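Putative metal-dependent hydrolase (Parabacteroides distasonis ATCC 8503, PDB 3KL7) binds two zinc ions in a metallo-beta-lactamase fold and is probably a metal-dependent hydrolase, its substrate not established. Local coordinates at residues A66-H78 and K138-L150. Numbering follows the deposited sequence.
Sequences ADIILITHEHGDH and KYHPRHRDNGYIL. With ZN (zinc ion), chain C; ZN (zinc ion), chain D.
The ring of Y148 takes the methyl CD1 of L70 over one face, a CH-pi contact 3.5 Å from the centroid, and meets the backbone of I71 and T72 at its edge. Y148 OH donates to I71 O over 2.6 Å, from above the carbonyl plane, while the amide of N146, also bonded to L110, donates in-plane from ND2 to that same hydroxyl. N146 N donates to T72 O at 3.1 Å, tying the chain just after strand 68-71 to strand 146-152, in the other sheet of the fold.

The guanidinium of R144 has P141 CD over one face; E74, its carboxylate held mainly by N99, sets OE1 over the other, a long, charge-only salt bridge. Bent at chi3 (68°), R144 turns back to grip D145 side-on, NE reaching OD1 at 2.7 Å and NH2 reaching OD2. D145 in turn lies against H73, its CG 3.2 Å from H73 CB. A water joins H75 NE2, Y139 O and R144 NH1.

Three histidines converge on one zinc: H140 NE2 at 2.1 Å, with H73 NE2 and H75 ND1; N131 is H140's other polar partner. The H73 and H140 rings lie obliquely, at 78°. H73 ND1 donates to T72 OG1, itself bonded to D52. D77 and H78 hold the second zinc with H209; D162 and a water bridge both metals.

H73 to H78 form the HxHxDH motif of metallo-beta-lactamases; H140, outside it, comes from 138-150. The water between two zincs would probably be acidified, consistent with a hydrolytic nucleophile, and R144 with D145 forms a second shell beside the histidines.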
loop_
_atom_site.group_PDB
_atom_site.type_symbol
_atom_site.label_atom_id
_atom_site.label_comp_id
_atom_site.label_asym_id
_atom_site.label_seq_id
_atom_site.Cartn_x
_atom_site.Cartn_y
_atom_site.Cartn_z
ATOM N N ALA A 66 14.491 -5.353 -6.914
ATOM C CA ALA A 66 13.993 -4.179 -6.212
ATOM C C ALA A 66 15.096 -3.166 -5.912
ATOM O O ALA A 66 16.143 -3.511 -5.374
ATOM C CB ALA A 66 13.323 -4.602 -4.909
ATOM N N ASP A 67 14.856 -1.923 -6.266
ATOM C CA ASP A 67 15.651 -0.828 -5.740
ATOM C C ASP A 67 15.161 -0.514 -4.327
ATOM O O ASP A 67 15.938 -0.091 -3.462
ATOM C CB ASP A 67 15.514 0.404 -6.622
ATOM C CG ASP A 67 16.202 0.237 -7.968
ATOM O OD1 ASP A 67 17.441 0.276 -8.001
ATOM O OD2 ASP A 67 15.496 0.072 -8.993
ATOM N N ILE A 68 13.873 -0.739 -4.099
ATOM C CA ILE A 68 13.258 -0.446 -2.828
ATOM C C ILE A 68 12.220 -1.480 -2.478
ATOM O O ILE A 68 11.432 -1.874 -3.338
ATOM C CB ILE A 68 12.557 0.941 -2.854
ATOM C CG1 ILE A 68 13.588 2.037 -3.175
ATOM C CG2 ILE A 68 11.856 1.230 -1.492
ATOM C CD1 ILE A 68 12.973 3.400 -3.358
ATOM N N ILE A 69 12.217 -1.921 -1.203
ATOM C CA ILE A 69 11.157 -2.791 -0.678
ATOM C C ILE A 69 10.494 -2.110 0.502
ATOM O O ILE A 69 11.148 -1.754 1.485
ATOM C CB ILE A 69 11.702 -4.199 -0.248
ATOM C CG1 ILE A 69 12.399 -4.891 -1.455
ATOM C CG2 ILE A 69 10.524 -5.104 0.354
ATOM C CD1 ILE A 69 13.170 -6.134 -1.106
ATOM N N LEU A 70 9.195 -1.906 0.384
ATOM C CA LEU A 70 8.389 -1.278 1.424
ATOM C C LEU A 70 7.598 -2.354 2.178
ATOM O O LEU A 70 6.838 -3.095 1.563
ATOM C CB LEU A 70 7.364 -0.342 0.783
ATOM C CG LEU A 70 7.555 1.137 0.835
ATOM C CD1 LEU A 70 7.804 1.604 2.284
ATOM C CD2 LEU A 70 8.692 1.531 -0.072
ATOM N N ILE A 71 7.746 -2.417 3.487
ATOM C CA ILE A 71 6.888 -3.285 4.303
ATOM C C ILE A 71 5.965 -2.457 5.196
ATOM O O ILE A 71 6.434 -1.610 5.974
ATOM C CB ILE A 71 7.694 -4.228 5.196
ATOM C CG1 ILE A 71 8.735 -4.983 4.379
ATOM C CG2 ILE A 71 6.746 -5.207 5.914
ATOM C CD1 ILE A 71 8.168 -5.671 3.146
ATOM N N THR A 72 4.652 -2.700 5.089
ATOM C CA THR A 72 3.651 -1.989 5.936
ATOM C C THR A 72 3.596 -2.553 7.375
ATOM O O THR A 72 3.537 -1.787 8.353
ATOM C CB THR A 72 2.249 -2.089 5.337
ATOM O OG1 THR A 72 1.898 -3.468 5.176
ATOM C CG2 THR A 72 2.176 -1.372 3.986
ATOM N N HIS A 73 3.596 -3.882 7.506
ATOM C CA HIS A 73 3.597 -4.514 8.834
ATOM C C HIS A 73 3.972 -5.974 8.755
ATOM O O HIS A 73 4.166 -6.510 7.664
ATOM C CB HIS A 73 2.238 -4.317 9.559
ATOM C CG HIS A 73 1.081 -5.010 8.902
ATOM N ND1 HIS A 73 0.636 -4.682 7.639
ATOM C CD2 HIS A 73 0.259 -5.988 9.349
ATOM C CE1 HIS A 73 -0.400 -5.446 7.331
ATOM N NE2 HIS A 73 -0.646 -6.249 8.352
ATOM N N GLU A 74 4.046 -6.619 9.929
ATOM C CA GLU A 74 4.778 -7.877 10.119
ATOM C C GLU A 74 4.014 -9.172 9.810
ATOM O O GLU A 74 4.608 -10.232 9.769
ATOM C CB GLU A 74 5.271 -7.945 11.568
ATOM C CG GLU A 74 4.187 -8.310 12.568
ATOM C CD GLU A 74 4.499 -7.849 13.963
ATOM O OE1 GLU A 74 4.261 -6.654 14.271
ATOM O OE2 GLU A 74 4.970 -8.683 14.765
ATOM N N HIS A 75 2.701 -9.079 9.612
ATOM C CA HIS A 75 1.884 -10.268 9.319
ATOM C C HIS A 75 2.377 -11.006 8.062
ATOM O O HIS A 75 2.879 -10.391 7.123
ATOM C CB HIS A 75 0.394 -9.880 9.165
ATOM C CG HIS A 75 -0.274 -9.501 10.456
ATOM N ND1 HIS A 75 -1.389 -8.703 10.507
ATOM C CD2 HIS A 75 0.030 -9.799 11.740
ATOM C CE1 HIS A 75 -1.754 -8.536 11.764
ATOM N NE2 HIS A 75 -0.904 -9.181 12.532
ATOM N N GLY A 76 2.211 -12.329 8.061
ATOM C CA GLY A 76 2.776 -13.220 7.000
ATOM C C GLY A 76 2.266 -13.004 5.573
ATOM O O GLY A 76 2.938 -13.358 4.616
ATOM N N ASP A 77 1.075 -12.421 5.437
ATOM C CA ASP A 77 0.543 -12.070 4.118
ATOM C C ASP A 77 1.042 -10.656 3.656
ATOM O O ASP A 77 0.483 -10.046 2.725
ATOM C CB ASP A 77 -1.001 -12.146 4.106
ATOM C CG ASP A 77 -1.656 -11.186 5.106
ATOM O OD1 ASP A 77 -1.226 -11.141 6.270
ATOM O OD2 ASP A 77 -2.605 -10.503 4.719
ATOM N N HIS A 78 2.097 -10.174 4.314
ATOM C CA HIS A 78 2.735 -8.867 3.985
ATOM C C HIS A 78 4.281 -8.931 4.093
ATOM O O HIS A 78 4.998 -8.375 3.246
ATOM C CB HIS A 78 2.229 -7.785 4.933
ATOM C CG HIS A 78 0.783 -7.462 4.757
ATOM N ND1 HIS A 78 0.346 -6.421 3.970
ATOM C CD2 HIS A 78 -0.332 -8.051 5.259
ATOM C CE1 HIS A 78 -0.978 -6.380 3.996
ATOM N NE2 HIS A 78 -1.412 -7.359 4.770
ATOM N N LYS A 138 -6.264 -6.618 18.512
ATOM C CA LYS A 138 -5.467 -7.827 18.469
ATOM C C LYS A 138 -4.896 -8.002 17.031
ATOM O O LYS A 138 -3.796 -8.503 16.850
ATOM C CB LYS A 138 -6.305 -9.060 18.898
ATOM C CG LYS A 138 -7.364 -9.531 17.864
ATOM C CD LYS A 138 -8.366 -10.589 18.468
ATOM C CE LYS A 138 -9.200 -11.270 17.343
ATOM N NZ LYS A 138 -10.517 -11.886 17.786
ATOM N N TYR A 139 -5.642 -7.565 16.028
ATOM C CA TYR A 139 -5.152 -7.642 14.657
ATOM C C TYR A 139 -4.097 -6.571 14.366
ATOM O O TYR A 139 -2.937 -6.903 14.137
ATOM C CB TYR A 139 -6.296 -7.560 13.657
ATOM C CG TYR A 139 -7.248 -8.742 13.729
ATOM C CD1 TYR A 139 -6.762 -10.051 13.839
ATOM C CD2 TYR A 139 -8.638 -8.555 13.677
ATOM C CE1 TYR A 139 -7.625 -11.133 13.908
ATOM C CE2 TYR A 139 -9.511 -9.633 13.748
ATOM C CZ TYR A 139 -8.997 -10.922 13.857
ATOM O OH TYR A 139 -9.844 -11.985 13.917
ATOM N N HIS A 140 -4.501 -5.298 14.386
ATOM C CA HIS A 140 -3.586 -4.193 14.089
ATOM C C HIS A 140 -3.737 -3.099 15.120
ATOM O O HIS A 140 -4.559 -2.225 14.974
ATOM C CB HIS A 140 -3.844 -3.643 12.662
ATOM C CG HIS A 140 -3.880 -4.714 11.611
ATOM N ND1 HIS A 140 -5.056 -5.260 11.147
ATOM C CD2 HIS A 140 -2.883 -5.369 10.970
ATOM C CE1 HIS A 140 -4.782 -6.198 10.256
ATOM N NE2 HIS A 140 -3.473 -6.285 10.130
ATOM N N PRO A 141 -2.934 -3.156 16.186
ATOM C CA PRO A 141 -3.051 -2.168 17.222
ATOM C C PRO A 141 -2.389 -0.874 16.844
ATOM O O PRO A 141 -1.387 -0.868 16.147
ATOM C CB PRO A 141 -2.341 -2.812 18.416
ATOM C CG PRO A 141 -1.381 -3.725 17.840
ATOM C CD PRO A 141 -1.865 -4.118 16.465
ATOM N N ARG A 142 -2.956 0.214 17.329
ATOM C CA ARG A 142 -2.491 1.536 17.033
ATOM C C ARG A 142 -0.956 1.694 17.175
ATOM O O ARG A 142 -0.343 1.100 18.042
ATOM C CB ARG A 142 -3.209 2.531 17.953
ATOM C CG ARG A 142 -3.191 3.888 17.452
ATOM C CD ARG A 142 -4.151 4.781 18.190
ATOM N NE ARG A 142 -4.263 6.077 17.513
ATOM C CZ ARG A 142 -5.180 7.007 17.790
ATOM N NH1 ARG A 142 -6.080 6.805 18.747
ATOM N NH2 ARG A 142 -5.191 8.152 17.104
ATOM N N HIS A 143 -0.378 2.506 16.296
ATOM C CA HIS A 143 1.081 2.879 16.322
ATOM C C HIS A 143 2.010 1.804 15.738
ATOM O O HIS A 143 3.042 2.131 15.135
ATOM C CB HIS A 143 1.567 3.278 17.750
ATOM C CG HIS A 143 0.737 4.344 18.404
ATOM N ND1 HIS A 143 0.480 5.560 17.807
ATOM C CD2 HIS A 143 0.117 4.378 19.611
ATOM C CE1 HIS A 143 -0.269 6.296 18.614
ATOM N NE2 HIS A 143 -0.503 5.603 19.716
ATOM N N ARG A 144 1.643 0.533 15.912
ATOM C CA ARG A 144 2.520 -0.581 15.528
ATOM C C ARG A 144 2.855 -0.630 14.031
ATOM O O ARG A 144 3.981 -0.938 13.660
ATOM C CB ARG A 144 1.905 -1.908 15.958
ATOM C CG ARG A 144 2.872 -3.062 15.929
ATOM C CD ARG A 144 2.155 -4.369 16.067
ATOM N NE ARG A 144 1.337 -4.644 14.893
ATOM C CZ ARG A 144 0.485 -5.661 14.793
ATOM N NH1 ARG A 144 0.334 -6.519 15.810
ATOM N NH2 ARG A 144 -0.214 -5.827 13.679
ATOM N N ASP A 145 1.876 -0.302 13.186
ATOM C CA ASP A 145 1.990 -0.510 11.741
ATOM C C ASP A 145 1.885 0.808 10.928
ATOM O O ASP A 145 1.429 1.841 11.429
ATOM C CB ASP A 145 0.888 -1.482 11.271
ATOM C CG ASP A 145 0.872 -2.817 12.071
ATOM O OD1 ASP A 145 1.924 -3.193 12.651
ATOM O OD2 ASP A 145 -0.197 -3.493 12.095
ATOM N N ASN A 146 2.295 0.738 9.664
ATOM C CA ASN A 146 2.329 1.915 8.783
ATOM C C ASN A 146 1.480 1.756 7.580
ATOM O O ASN A 146 1.405 0.681 6.988
ATOM C CB ASN A 146 3.763 2.156 8.260
ATOM C CG ASN A 146 4.718 2.601 9.330
ATOM O OD1 ASN A 146 4.326 3.231 10.333
ATOM N ND2 ASN A 146 5.987 2.286 9.133
ATOM N N GLY A 147 0.837 2.834 7.197
ATOM C CA GLY A 147 0.493 3.051 5.796
ATOM C C GLY A 147 1.600 3.967 5.257
ATOM O O GLY A 147 2.367 4.511 6.052
ATOM N N TYR A 148 1.683 4.125 3.919
ATOM C CA TYR A 148 2.698 5.005 3.274
ATOM C C TYR A 148 2.088 5.891 2.212
ATOM O O TYR A 148 1.223 5.472 1.491
ATOM C CB TYR A 148 3.810 4.174 2.613
ATOM C CG TYR A 148 4.533 3.323 3.573
ATOM C CD1 TYR A 148 5.354 3.888 4.543
ATOM C CD2 TYR A 148 4.388 1.942 3.554
ATOM C CE1 TYR A 148 6.017 3.101 5.451
ATOM C CE2 TYR A 148 5.038 1.158 4.454
ATOM C CZ TYR A 148 5.857 1.740 5.412
ATOM O OH TYR A 148 6.512 0.946 6.333
ATOM N N ILE A 149 2.559 7.138 2.138
ATOM C CA ILE A 149 2.255 8.005 1.021
ATOM C C ILE A 149 3.558 8.149 0.256
ATOM O O ILE A 149 4.572 8.582 0.815
ATOM C CB ILE A 149 1.768 9.428 1.467
ATOM C CG1 ILE A 149 0.650 9.340 2.495
ATOM C CG2 ILE A 149 1.307 10.241 0.268
ATOM C CD1 ILE A 149 0.239 10.714 3.047
ATOM N N LEU A 150 3.523 7.770 -1.012
ATOM C CA LEU A 150 4.670 7.801 -1.874
ATOM C C LEU A 150 4.456 8.869 -2.875
ATOM O O LEU A 150 3.433 8.875 -3.566
ATOM C CB LEU A 150 4.813 6.461 -2.587
ATOM C CG LEU A 150 4.836 5.280 -1.643
ATOM C CD1 LEU A 150 4.887 3.974 -2.425
ATOM C CD2 LEU A 150 6.025 5.421 -0.705
HETATM ZN ZN ZN C . -2.472 -7.573 8.767
HETATM ZN ZN ZN D . -3.160 -8.371 5.807
HETATM O O HOH W 1 -1.165 -9.000 15.219
HETATM O O HOH W 2 -2.233 -9.145 7.490
#